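Local coordinates for NS3-like protein (PDB 6M40) that probably couples the hydrolysis of ATP to the unwinding of RNA, as the helicase domain of a flavivirus-like NS3 protein, at residues M43-R48 and K142-E147; P54-A59 and V90-T95; A193-F198 and L262-D267; T376-M381 and F407-W412. All blocks are in the same frame, centred on the assembly; numbering follows the deposited sequence.

Contacts 1 and 2 belong to one parallel sheet, that of the first P-loop NTPase-like domain, with contact 2 nested in the loop that contact 1 closes; their centres lie about 19 Å apart. Both are van der Waals contacts across the segments, but contact 1 lies at a periphery where an exposed tryptophan covers buried backbone, while contact 2 sits deeper, its centre about 11 Å from the centre of the chain. Contact 3 joins two largely buried parallel strands of the second sheet by backbone hydrogen bonds. Contact 4, partly buried among the C-terminal helices about 35 Å from contact 3 (centre to centre), relies instead on side-chain hydrogen bonds around a salt bridge.

Contact 1. Residues M43-R48 and K142-E147; sequences MTWSNR and KAACIE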
loop_
_atom_site.group_PDB
_atom_site.type_symbol
_atom_site.label_atom_id
_atom_site.label_comp_id
_atom_site.label_asym_id
_atom_site.label_seq_id
_atom_site.Cartn_x
_atom_site.Cartn_y
_atom_site.Cartn_z
HETATM N N MSE A 43 18.668 -1.609 -19.955
HETATM C CA MSE A 43 19.794 -0.757 -20.338
HETATM C C MSE A 43 20.146 -0.985 -21.809
HETATM O O MSE A 43 21.126 -0.446 -22.324
HETATM C CB MSE A 43 20.998 -1.020 -19.431
HETATM C CG MSE A 43 20.768 -0.569 -17.989
HETATM SE SE MSE A 43 20.303 1.323 -17.801
HETATM C CE MSE A 43 22.030 2.119 -18.217
ATOM N N THR A 44 19.315 -1.787 -22.475
ATOM C CA THR A 44 19.450 -1.979 -23.913
ATOM C C THR A 44 19.266 -0.666 -24.662
ATOM O O THR A 44 20.107 -0.283 -25.482
ATOM C CB THR A 44 18.420 -3.004 -24.396
ATOM O OG1 THR A 44 18.748 -4.305 -23.895
ATOM C CG2 THR A 44 18.364 -3.042 -25.923
ATOM N N TRP A 45 18.164 0.042 -24.381
ATOM C CA TRP A 45 17.730 1.187 -25.167
ATOM C C TRP A 45 17.603 2.483 -24.378
ATOM O O TRP A 45 17.515 3.545 -24.996
ATOM C CB TRP A 45 16.364 0.899 -25.827
ATOM C CG TRP A 45 15.374 0.228 -24.893
ATOM C CD1 TRP A 45 14.888 0.727 -23.719
ATOM C CD2 TRP A 45 14.759 -1.059 -25.062
ATOM N NE1 TRP A 45 14.018 -0.169 -23.145
ATOM C CE2 TRP A 45 13.919 -1.272 -23.950
ATOM C CE3 TRP A 45 14.839 -2.051 -26.046
ATOM C CZ2 TRP A 45 13.166 -2.433 -23.792
ATOM C CZ3 TRP A 45 14.086 -3.208 -25.886
ATOM C CH2 TRP A 45 13.262 -3.388 -24.768
ATOM N N SER A 46 17.577 2.434 -23.050
ATOM C CA SER A 46 17.384 3.623 -22.235
ATOM C C SER A 46 18.615 3.871 -21.368
ATOM O O SER A 46 19.458 2.991 -21.180
ATOM C CB SER A 46 16.128 3.495 -21.359
ATOM O OG SER A 46 16.382 2.711 -20.205
ATOM N N ASN A 47 18.702 5.095 -20.835
ATOM C CA ASN A 47 19.905 5.575 -20.163
ATOM C C ASN A 47 19.821 5.558 -18.642
ATOM O O ASN A 47 20.860 5.487 -17.983
ATOM C CB ASN A 47 20.221 7.014 -20.591
ATOM C CG ASN A 47 20.405 7.157 -22.084
ATOM O OD1 ASN A 47 20.817 6.221 -22.768
ATOM N ND2 ASN A 47 20.102 8.346 -22.601
ATOM N N ARG A 48 18.628 5.679 -18.067
ATOM C CA ARG A 48 18.431 5.519 -16.634
ATOM C C ARG A 48 17.234 4.606 -16.400
ATOM O O ARG A 48 16.326 4.532 -17.231
ATOM C CB ARG A 48 18.177 6.855 -15.918
ATOM C CG ARG A 48 19.251 7.899 -16.103
ATOM C CD ARG A 48 19.133 8.986 -15.039
ATOM N NE ARG A 48 20.280 9.889 -15.053
ATOM C CZ ARG A 48 20.521 10.813 -14.130
ATOM N NH1 ARG A 48 19.698 10.969 -13.103
ATOM N NH2 ARG A 48 21.593 11.581 -14.233
ATOM N N LYS A 142 11.467 5.660 -26.064
ATOM C CA LYS A 142 12.538 4.669 -26.103
ATOM C C LYS A 142 12.813 4.154 -24.697
ATOM O O LYS A 142 13.945 4.136 -24.207
ATOM C CB LYS A 142 13.784 5.261 -26.754
ATOM C CG LYS A 142 13.691 5.274 -28.275
ATOM C CD LYS A 142 14.583 6.325 -28.904
ATOM C CE LYS A 142 13.951 6.897 -30.165
ATOM N NZ LYS A 142 14.394 8.296 -30.411
ATOM N N ALA A 143 11.745 3.721 -24.033
ATOM C CA ALA A 143 11.820 3.186 -22.682
ATOM C C ALA A 143 10.609 2.289 -22.462
ATOM O O ALA A 143 9.615 2.372 -23.186
ATOM C CB ALA A 143 11.871 4.307 -21.640
ATOM N N ALA A 144 10.707 1.429 -21.454
ATOM C CA ALA A 144 9.639 0.507 -21.102
ATOM C C ALA A 144 9.407 0.551 -19.597
ATOM O O ALA A 144 10.206 1.116 -18.839
ATOM C CB ALA A 144 9.975 -0.928 -21.542
ATOM N N CYS A 145 8.293 -0.052 -19.168
ATOM C CA CYS A 145 7.979 -0.240 -17.757
ATOM C C CYS A 145 7.806 -1.729 -17.484
ATOM O O CYS A 145 7.382 -2.491 -18.354
ATOM C CB CYS A 145 6.705 0.528 -17.357
ATOM S SG CYS A 145 6.123 0.272 -15.657
ATOM N N ILE A 146 8.125 -2.137 -16.261
ATOM C CA ILE A 146 7.876 -3.491 -15.800
ATOM C C ILE A 146 7.073 -3.392 -14.510
ATOM O O ILE A 146 7.600 -2.969 -13.472
ATOM C CB ILE A 146 9.170 -4.285 -15.589
ATOM C CG1 ILE A 146 9.866 -4.499 -16.936
ATOM C CG2 ILE A 146 8.869 -5.629 -14.934
ATOM C CD1 ILE A 146 11.162 -5.249 -16.850
ATOM N N GLU A 147 5.808 -3.784 -14.575
ATOM C CA GLU A 147 4.950 -3.883 -13.408
ATOM C C GLU A 147 4.996 -5.297 -12.847
ATOM O O GLU A 147 4.973 -6.276 -13.598
ATOM C CB GLU A 147 3.504 -3.548 -13.769
ATOM C CG GLU A 147 3.112 -2.107 -13.657
ATOM C CD GLU A 147 1.625 -1.928 -13.831
ATOM O OE1 GLU A 147 0.868 -2.868 -13.512
ATOM O OE2 GLU A 147 1.213 -0.856 -14.301
#
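Trp45 brings its indole obliquely up to the backbone of Lys142, Ala143 and Ala144, where two connections of a parallel P-loop NTPase sheet converge. Residues 43-48 turn from helix 31-42 into strand 48-53, while 142-147 lead into strand 145-149; strand 111-116 runs between these two strands, so the contact bridges over its beginning. The CA atoms come nearest at Ser46 and Ala143, 5.6 Å apart.

Trp45 loses more surface than any other residue here, and it touches with the pyrrole side and one benzo carbon. Its CD1 is 3.6 Å from Lys142 O, and its NE1 is 4.0 Å from Ala143 CA. Further along the ring, CZ2 meets the methyl group of Ala144, with CZ2 and CB 4.2 Å apart. The ring stands obliquely to this backbone, and Thr44 CB lies over one of its faces. With CG placed between the backbone N and the carbonyl carbon (chi1 44°), the indole swings toward the other segment.

Lys142 is met at its carbonyl oxygen, while the ammonium end leads away. Ala144 contributes its CB, which points at the indole, and its N is held by Ser112 OG of the intervening strand.

Ser46, next in the chain, touches the same backbone. Its hydroxyl is engaged by Leu42 O, at the end of the preceding helix, and its methylene does the touching: CB lies 3.6 Å from Lys142 O, the same carbonyl oxygen that Trp45 CD1 approaches.

Contact 2. Residues P54-A59 and V90-T95; sequences PTRVVA and VTTHQT
Pro54 and His93 lie side by side, the imidazole turned so that the proline nitrogen sits over one ring face, shifted toward the rim. His93 takes chi1 -70°, with CG opposite the carbonyl carbon, and this swings a ring whose CB leaves at a slant back to the proline. Its ND1 then approaches Pro54 CA to 3.5 Å, while CE1 is 3.8 Å from CD of the same proline. Thr125 and Leu128 of helix 123-136 also touch the histidine.

Thr92 is the second pivot, and its two branches do different work. At chi1 75° the hydroxyl lies between the backbone N and the carbonyl carbon and caps its own helix, OG1 accepting from Thr95 N at 3.3 Å in a nearly straight bond (177°). The methyl is thereby directed across the contact, where CG2 is 3.9 Å from Arg56 CG and 4.2 Å from Ala59 CB. Arg56 meets the methyl with CG and its CA; its chain bends at chi3, beyond the contact. Ala59 CB also rests 3.6 Å from Thr91 O.

Both segments run from adjacent parallel strands, 48-53 and 88-92, into helices whose N-caps are Thr55 and Thr92. The Pro-Thr-Arg sequence at 54-56 is consistent with helicase motif Ia, which contacts the nucleic-acid backbone in related NS3 helicases.

Since carbon and ring atoms meet one another and carbonyl oxygens without a hydrogen bond across, while Thr92 OG1 serves its cap and Thr91 OG1 bonds Met75 O, the helix starts are matched by shape rather than by directional bonds.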
loop_
_atom_site.group_PDB
_atom_site.type_symbol
_atom_site.label_atom_id
_atom_site.label_comp_id
_atom_site.label_asym_id
_atom_site.label_seq_id
_atom_site.Cartn_x
_atom_site.Cartn_y
_atom_site.Cartn_z
ATOM N N PRO A 54 6.657 0.165 -2.541
ATOM C CA PRO A 54 5.744 0.905 -1.662
ATOM C C PRO A 54 6.420 1.503 -0.438
ATOM O O PRO A 54 6.525 2.728 -0.328
ATOM C CB PRO A 54 4.702 -0.153 -1.283
ATOM C CG PRO A 54 5.405 -1.478 -1.475
ATOM C CD PRO A 54 6.333 -1.274 -2.623
ATOM N N THR A 55 6.883 0.673 0.485
ATOM C CA THR A 55 7.527 1.159 1.696
ATOM C C THR A 55 9.047 1.129 1.533
ATOM O O THR A 55 9.584 0.594 0.561
ATOM C CB THR A 55 7.066 0.337 2.905
ATOM O OG1 THR A 55 7.793 0.736 4.075
ATOM C CG2 THR A 55 7.248 -1.144 2.651
ATOM N N ARG A 56 9.746 1.746 2.491
ATOM C CA ARG A 56 11.199 1.854 2.376
ATOM C C ARG A 56 11.882 0.498 2.509
ATOM O O ARG A 56 12.928 0.265 1.889
ATOM C CB ARG A 56 11.751 2.819 3.426
ATOM C CG ARG A 56 11.586 4.280 3.068
ATOM C CD ARG A 56 12.590 5.167 3.786
ATOM N NE ARG A 56 12.142 5.627 5.098
ATOM C CZ ARG A 56 11.161 6.506 5.290
ATOM N NH1 ARG A 56 10.496 7.002 4.253
ATOM N NH2 ARG A 56 10.835 6.878 6.520
ATOM N N VAL A 57 11.313 -0.405 3.308
ATOM C CA VAL A 57 11.961 -1.692 3.538
ATOM C C VAL A 57 12.071 -2.474 2.237
ATOM O O VAL A 57 13.065 -3.168 1.998
ATOM C CB VAL A 57 11.208 -2.485 4.625
ATOM C CG1 VAL A 57 11.186 -1.697 5.932
ATOM C CG2 VAL A 57 9.806 -2.823 4.163
ATOM N N VAL A 58 11.057 -2.381 1.375
ATOM C CA VAL A 58 11.167 -3.006 0.061
ATOM C C VAL A 58 12.207 -2.278 -0.776
ATOM O O VAL A 58 12.941 -2.895 -1.556
ATOM C CB VAL A 58 9.801 -3.031 -0.649
ATOM C CG1 VAL A 58 9.944 -3.594 -2.065
ATOM C CG2 VAL A 58 8.790 -3.851 0.155
ATOM N N ALA A 59 12.285 -0.954 -0.632
ATOM C CA ALA A 59 13.285 -0.193 -1.369
ATOM C C ALA A 59 14.691 -0.607 -0.954
ATOM O O ALA A 59 15.585 -0.740 -1.799
ATOM C CB ALA A 59 13.063 1.305 -1.153
ATOM N N VAL A 90 16.847 3.660 -7.038
ATOM C CA VAL A 90 15.812 2.934 -6.321
ATOM C C VAL A 90 15.257 3.861 -5.253
ATOM O O VAL A 90 16.012 4.561 -4.568
ATOM C CB VAL A 90 16.330 1.623 -5.691
ATOM C CG1 VAL A 90 16.851 0.684 -6.757
ATOM C CG2 VAL A 90 17.393 1.915 -4.657
ATOM N N THR A 91 13.941 3.848 -5.102
ATOM C CA THR A 91 13.268 4.693 -4.132
ATOM C C THR A 91 11.913 4.055 -3.847
ATOM O O THR A 91 11.709 2.874 -4.134
ATOM C CB THR A 91 13.187 6.135 -4.665
ATOM O OG1 THR A 91 12.280 6.907 -3.870
ATOM C CG2 THR A 91 12.767 6.168 -6.125
ATOM N N THR A 92 11.008 4.813 -3.247
ATOM C CA THR A 92 9.653 4.344 -2.994
ATOM C C THR A 92 8.701 4.924 -4.034
ATOM O O THR A 92 9.040 5.853 -4.772
ATOM C CB THR A 92 9.209 4.741 -1.587
ATOM O OG1 THR A 92 8.906 6.145 -1.558
ATOM C CG2 THR A 92 10.320 4.457 -0.599
ATOM N N HIS A 93 7.495 4.352 -4.096
ATOM C CA HIS A 93 6.456 4.907 -4.956
ATOM C C HIS A 93 6.285 6.393 -4.693
ATOM O O HIS A 93 6.455 7.228 -5.586
ATOM C CB HIS A 93 5.128 4.185 -4.727
ATOM C CG HIS A 93 5.108 2.770 -5.221
ATOM N ND1 HIS A 93 4.281 1.810 -4.683
ATOM C CD2 HIS A 93 5.788 2.161 -6.223
ATOM C CE1 HIS A 93 4.458 0.668 -5.323
ATOM N NE2 HIS A 93 5.367 0.855 -6.263
ATOM N N GLN A 94 5.944 6.730 -3.452
ATOM C CA GLN A 94 5.704 8.114 -3.073
ATOM C C GLN A 94 6.803 9.039 -3.588
ATOM O O GLN A 94 6.538 9.929 -4.401
ATOM C CB GLN A 94 5.562 8.213 -1.553
ATOM C CG GLN A 94 4.558 9.273 -1.100
ATOM C CD GLN A 94 4.014 9.029 0.298
ATOM O OE1 GLN A 94 4.125 7.932 0.854
ATOM N NE2 GLN A 94 3.413 10.060 0.869
ATOM N N THR A 95 8.046 8.852 -3.143
ATOM C CA THR A 95 9.016 9.896 -3.452
ATOM C C THR A 95 9.510 9.844 -4.895
ATOM O O THR A 95 10.197 10.772 -5.321
ATOM C CB THR A 95 10.234 9.885 -2.506
ATOM O OG1 THR A 95 11.139 8.823 -2.831
ATOM C CG2 THR A 95 9.804 9.793 -1.049
#

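Contact 3. Residues A193-F198 and L262-D267; sequences ARVAVF and LDAVFD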
loop_
_atom_site.group_PDB
_atom_site.type_symbol
_atom_site.label_atom_id
_atom_site.label_comp_id
_atom_site.label_asym_id
_atom_site.label_seq_id
_atom_site.Cartn_x
_atom_site.Cartn_y
_atom_site.Cartn_z
ATOM N N ALA A 193 5.772 -20.273 18.927
ATOM C CA ALA A 193 6.242 -19.900 17.603
ATOM C C ALA A 193 6.248 -18.380 17.502
ATOM O O ALA A 193 5.822 -17.667 18.420
ATOM C CB ALA A 193 5.370 -20.519 16.502
ATOM N N ARG A 194 6.756 -17.883 16.382
ATOM C CA ARG A 194 6.566 -16.494 15.994
ATOM C C ARG A 194 5.248 -16.392 15.233
ATOM O O ARG A 194 5.078 -17.038 14.195
ATOM C CB ARG A 194 7.724 -16.016 15.129
ATOM C CG ARG A 194 8.980 -15.560 15.869
ATOM C CD ARG A 194 9.856 -14.816 14.870
ATOM N NE ARG A 194 10.997 -14.118 15.449
ATOM C CZ ARG A 194 11.947 -13.534 14.722
ATOM N NH1 ARG A 194 11.887 -13.576 13.399
ATOM N NH2 ARG A 194 12.955 -12.912 15.315
ATOM N N VAL A 195 4.317 -15.593 15.751
ATOM C CA VAL A 195 2.971 -15.509 15.202
ATOM C C VAL A 195 2.594 -14.042 15.007
ATOM O O VAL A 195 3.159 -13.141 15.631
ATOM C CB VAL A 195 1.949 -16.244 16.111
ATOM C CG1 VAL A 195 0.790 -15.332 16.489
ATOM C CG2 VAL A 195 1.452 -17.498 15.431
ATOM N N ALA A 196 1.618 -13.805 14.125
ATOM C CA ALA A 196 1.134 -12.457 13.851
ATOM C C ALA A 196 -0.363 -12.445 13.576
ATOM O O ALA A 196 -0.892 -13.320 12.880
ATOM C CB ALA A 196 1.853 -11.828 12.653
ATOM N N VAL A 197 -1.035 -11.417 14.087
ATOM C CA VAL A 197 -2.474 -11.242 13.930
ATOM C C VAL A 197 -2.731 -9.944 13.174
ATOM O O VAL A 197 -2.273 -8.875 13.593
ATOM C CB VAL A 197 -3.194 -11.221 15.291
ATOM C CG1 VAL A 197 -4.693 -11.414 15.095
ATOM C CG2 VAL A 197 -2.619 -12.282 16.203
ATOM N N PHE A 198 -3.481 -10.035 12.079
ATOM C CA PHE A 198 -3.839 -8.872 11.271
ATOM C C PHE A 198 -5.237 -8.411 11.667
ATOM O O PHE A 198 -6.232 -9.085 11.378
ATOM C CB PHE A 198 -3.747 -9.203 9.786
ATOM C CG PHE A 198 -2.376 -8.981 9.210
ATOM C CD1 PHE A 198 -1.905 -7.691 9.009
ATOM C CD2 PHE A 198 -1.555 -10.049 8.869
ATOM C CE1 PHE A 198 -0.645 -7.469 8.483
ATOM C CE2 PHE A 198 -0.296 -9.825 8.342
ATOM C CZ PHE A 198 0.154 -8.538 8.150
ATOM N N LEU A 262 8.214 -15.116 10.441
ATOM C CA LEU A 262 7.445 -15.832 11.456
ATOM C C LEU A 262 6.857 -17.118 10.882
ATOM O O LEU A 262 7.002 -17.422 9.694
ATOM C CB LEU A 262 6.336 -14.941 12.007
ATOM C CG LEU A 262 5.684 -14.040 10.958
ATOM C CD1 LEU A 262 5.258 -14.813 9.715
ATOM C CD2 LEU A 262 4.483 -13.317 11.553
ATOM N N ASP A 263 6.159 -17.862 11.749
ATOM C CA ASP A 263 5.708 -19.211 11.446
ATOM C C ASP A 263 4.212 -19.330 11.162
ATOM O O ASP A 263 3.798 -20.337 10.580
ATOM C CB ASP A 263 6.062 -20.166 12.606
ATOM C CG ASP A 263 7.550 -20.168 12.958
ATOM O OD1 ASP A 263 8.400 -20.218 12.043
ATOM O OD2 ASP A 263 7.873 -20.135 14.164
ATOM N N ALA A 264 3.390 -18.353 11.554
ATOM C CA ALA A 264 1.955 -18.431 11.281
ATOM C C ALA A 264 1.334 -17.040 11.269
ATOM O O ALA A 264 1.878 -16.090 11.834
ATOM C CB ALA A 264 1.233 -19.314 12.308
ATOM N N VAL A 265 0.154 -16.953 10.651
ATOM C CA VAL A 265 -0.588 -15.702 10.490
ATOM C C VAL A 265 -2.062 -15.958 10.778
ATOM O O VAL A 265 -2.653 -16.889 10.224
ATOM C CB VAL A 265 -0.422 -15.126 9.068
ATOM C CG1 VAL A 265 -1.556 -14.166 8.738
ATOM C CG2 VAL A 265 0.924 -14.442 8.909
ATOM N N PHE A 266 -2.663 -15.124 11.625
ATOM C CA PHE A 266 -4.095 -15.182 11.907
ATOM C C PHE A 266 -4.772 -13.957 11.307
ATOM O O PHE A 266 -4.425 -12.821 11.648
ATOM C CB PHE A 266 -4.352 -15.265 13.410
ATOM C CG PHE A 266 -3.949 -16.573 14.006
ATOM C CD1 PHE A 266 -2.637 -16.801 14.376
ATOM C CD2 PHE A 266 -4.877 -17.587 14.173
ATOM C CE1 PHE A 266 -2.258 -18.014 14.916
ATOM C CE2 PHE A 266 -4.504 -18.797 14.713
ATOM C CZ PHE A 266 -3.192 -19.010 15.085
ATOM N N ASP A 267 -5.732 -14.184 10.412
ATOM C CA ASP A 267 -6.351 -13.120 9.631
ATOM C C ASP A 267 -7.765 -12.874 10.135
ATOM O O ASP A 267 -8.629 -13.750 10.042
ATOM C CB ASP A 267 -6.364 -13.472 8.144
ATOM C CG ASP A 267 -6.351 -12.240 7.240
ATOM O OD1 ASP A 267 -6.789 -11.147 7.669
ATOM O OD2 ASP A 267 -5.897 -12.367 6.081
#
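Phe266 meets the neighbouring strand with its ring edge: Val195 CG2 lies in the ring plane, 3.8 Å from CE1, and Ala196 O is also near that plane. Tyr309 of strand 306-311 stacks on this phenylalanine. Phe198 is likewise approached at an edge, by Val265 CG1 at 4.1 Å from its CD2, the two side chains crossing at a slant. For Val265, chi1 159° sets CG1 opposite the backbone N, the branch that reaches this ring.

The two aromatics lie on different faces of the sheet. Val195, Val197, Ala264 and Phe266 share one face, where Val195 and Ala264 touch Tyr186 and Phe266 touches Val183 of helix 179-189; Ala196, Phe198, Val265 and Asp267 share the other, where Ile300 and helix 290-297 come in. Leu262 CD2 touches Ala196 CB on that second side.

Strands 194-198 and 264-267 are parallel neighbours in the sheet of the second RecA-like domain, their short axes 4.8 Å apart at an angle of 18°. Strand 246-250 flanks 194-198 on its other edge. The ladder alternates regularly: Ala196 N donates to Ala264 O, Phe266 N to Ala196 O at 2.8 Å, and Phe198 N to Phe266 O at 3.0 Å, the last two lying nearly in line with the C=O bond. CA-H groups of Val195, Val265 and Val197 approach the same carbonyl oxygens.

At the start of the pair Arg194 O receives Asp263 N at 2.8 Å and, weakly, Ala264 N. Asp263 OD2 accepts a weak bond from Arg194 N, while its OD1 pairs with Arg304; the arginine's own guanidinium turns instead to Asp261.

Contact 4. Residues T376-M381 and F407-W412; sequences TLTEAM and FNDARW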
loop_
_atom_site.group_PDB
_atom_site.type_symbol
_atom_site.label_atom_id
_atom_site.label_comp_id
_atom_site.label_asym_id
_atom_site.label_seq_id
_atom_site.Cartn_x
_atom_site.Cartn_y
_atom_site.Cartn_z
ATOM N N THR A 376 -4.625 14.463 3.120
ATOM C CA THR A 376 -5.835 14.417 2.311
ATOM C C THR A 376 -5.755 15.430 1.178
ATOM O O THR A 376 -5.384 16.586 1.396
ATOM C CB THR A 376 -7.068 14.706 3.167
ATOM O OG1 THR A 376 -6.995 16.047 3.678
ATOM C CG2 THR A 376 -7.166 13.724 4.320
ATOM N N LEU A 377 -6.104 14.989 -0.033
ATOM C CA LEU A 377 -6.244 15.920 -1.144
ATOM C C LEU A 377 -7.344 16.931 -0.860
ATOM O O LEU A 377 -7.238 18.094 -1.264
ATOM C CB LEU A 377 -6.528 15.149 -2.431
ATOM C CG LEU A 377 -6.769 15.888 -3.743
ATOM C CD1 LEU A 377 -5.676 16.898 -4.038
ATOM C CD2 LEU A 377 -6.862 14.876 -4.872
ATOM N N THR A 378 -8.397 16.511 -0.157
ATOM C CA THR A 378 -9.453 17.446 0.204
ATOM C C THR A 378 -8.895 18.635 0.983
ATOM O O THR A 378 -9.278 19.784 0.734
ATOM C CB THR A 378 -10.536 16.735 1.016
ATOM O OG1 THR A 378 -10.018 16.390 2.305
ATOM C CG2 THR A 378 -10.992 15.471 0.311
ATOM N N GLU A 379 -7.989 18.387 1.929
ATOM C CA GLU A 379 -7.438 19.498 2.698
ATOM C C GLU A 379 -6.429 20.300 1.883
ATOM O O GLU A 379 -6.274 21.505 2.110
ATOM C CB GLU A 379 -6.789 18.997 3.995
ATOM C CG GLU A 379 -6.281 20.131 4.892
ATOM C CD GLU A 379 -5.759 19.653 6.242
ATOM O OE1 GLU A 379 -5.563 18.428 6.429
ATOM O OE2 GLU A 379 -5.539 20.512 7.126
ATOM N N ALA A 380 -5.736 19.653 0.941
ATOM C CA ALA A 380 -4.833 20.390 0.065
ATOM C C ALA A 380 -5.570 21.474 -0.707
ATOM O O ALA A 380 -4.982 22.508 -1.051
ATOM C CB ALA A 380 -4.144 19.433 -0.907
HETATM N N MSE A 381 -6.844 21.243 -1.010
HETATM C CA MSE A 381 -7.669 22.200 -1.737
HETATM C C MSE A 381 -7.984 23.400 -0.845
HETATM O O MSE A 381 -8.259 24.503 -1.334
HETATM C CB MSE A 381 -8.960 21.530 -2.235
HETATM C CG MSE A 381 -8.700 20.450 -3.261
HETATM SE SE MSE A 381 -10.305 19.342 -3.690
HETATM C CE MSE A 381 -11.498 20.779 -4.297
ATOM N N PHE A 407 -18.947 18.454 1.534
ATOM C CA PHE A 407 -18.111 17.273 1.727
ATOM C C PHE A 407 -17.474 17.326 3.105
ATOM O O PHE A 407 -16.600 18.162 3.360
ATOM C CB PHE A 407 -17.036 17.162 0.655
ATOM C CG PHE A 407 -16.460 15.786 0.523
ATOM C CD1 PHE A 407 -17.173 14.792 -0.120
ATOM C CD2 PHE A 407 -15.207 15.484 1.034
ATOM C CE1 PHE A 407 -16.654 13.522 -0.252
ATOM C CE2 PHE A 407 -14.676 14.217 0.898
ATOM C CZ PHE A 407 -15.402 13.233 0.253
ATOM N N ASN A 408 -17.892 16.415 3.974
ATOM C CA ASN A 408 -17.389 16.338 5.339
ATOM C C ASN A 408 -16.395 15.183 5.399
ATOM O O ASN A 408 -16.762 14.034 5.636
ATOM C CB ASN A 408 -18.545 16.156 6.309
ATOM C CG ASN A 408 -18.113 16.258 7.745
ATOM O OD1 ASN A 408 -17.041 16.774 8.048
ATOM N ND2 ASN A 408 -18.952 15.774 8.645
ATOM N N ASP A 409 -15.121 15.500 5.179
ATOM C CA ASP A 409 -14.071 14.501 5.295
ATOM C C ASP A 409 -13.865 14.172 6.765
ATOM O O ASP A 409 -13.487 15.041 7.558
ATOM C CB ASP A 409 -12.773 15.003 4.672
ATOM C CG ASP A 409 -11.924 13.881 4.123
ATOM O OD1 ASP A 409 -12.076 12.735 4.602
ATOM O OD2 ASP A 409 -11.117 14.142 3.205
ATOM N N ALA A 410 -14.117 12.918 7.132
ATOM C CA ALA A 410 -13.963 12.483 8.517
ATOM C C ALA A 410 -12.529 12.140 8.864
ATOM O O ALA A 410 -12.258 11.672 9.988
ATOM C CB ALA A 410 -14.876 11.290 8.790
ATOM N N ARG A 411 -11.618 12.379 7.926
ATOM C CA ARG A 411 -10.175 12.240 8.170
ATOM C C ARG A 411 -9.519 13.536 8.650
ATOM O O ARG A 411 -8.315 13.520 9.011
ATOM C CB ARG A 411 -9.480 11.765 6.909
ATOM C CG ARG A 411 -9.903 10.364 6.516
ATOM C CD ARG A 411 -9.290 9.942 5.229
ATOM N NE ARG A 411 -9.843 10.780 4.156
ATOM C CZ ARG A 411 -9.175 11.192 3.075
ATOM N NH1 ARG A 411 -7.893 10.845 2.900
ATOM N NH2 ARG A 411 -9.760 11.963 2.148
ATOM N N TRP A 412 -10.319 14.612 8.716
ATOM C CA TRP A 412 -9.871 15.868 9.312
ATOM C C TRP A 412 -9.929 15.847 10.851
ATOM O O TRP A 412 -9.692 16.882 11.528
ATOM C CB TRP A 412 -10.695 17.034 8.760
ATOM C CG TRP A 412 -10.449 17.319 7.287
ATOM C CD1 TRP A 412 -9.538 16.706 6.460
ATOM C CD2 TRP A 412 -11.129 18.294 6.472
ATOM N NE1 TRP A 412 -9.612 17.248 5.193
ATOM C CE2 TRP A 412 -10.577 18.219 5.175
ATOM C CE3 TRP A 412 -12.148 19.226 6.716
ATOM C CZ2 TRP A 412 -11.012 19.031 4.129
ATOM C CZ3 TRP A 412 -12.578 20.028 5.679
ATOM C CH2 TRP A 412 -12.012 19.925 4.400
#
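Trp412 crosses Thr376 and Thr378 at a slant, its indole N-H aimed at the start of helix 377-383. The bond to Thr376 OG1, 3.3 Å from NE1, lies in the ring plane (10° out), whereas that to Thr378 OG1 is weak and bent, with an N-H...O angle of 122°. Asp409 CB sits over one indole face.

Thr378 in turn donates from OG1 to Asp409 OD2, 2.7 Å away, which receives it on its anti lone pair. Its methyl meets Phe407, whose side chain stands about perpendicular to that of Thr378. Asp409 is gripped from the same turn, a type I turn running to Trp412: Arg411 NE meets OD1 on its syn side at 3.0 Å, and NH2 forms a salt bridge with OD2. Thr376 and Arg411 pass in opposite directions, placing the threonine CG2 over one face of the guanidinium.

Thr281, from the second domain's sheet, adds a bond to Asp409 OD1, and Glu332 of helix 328-339 pairs with Arg411. Thr376 OG1, the helix N-cap, accepts from both Glu379 N and the indole. The convergence of so many donors probably favours the ionised Asp409 carboxylate; Thr378 and the indole bonds join turn 409-412 to the start of helix 377-383.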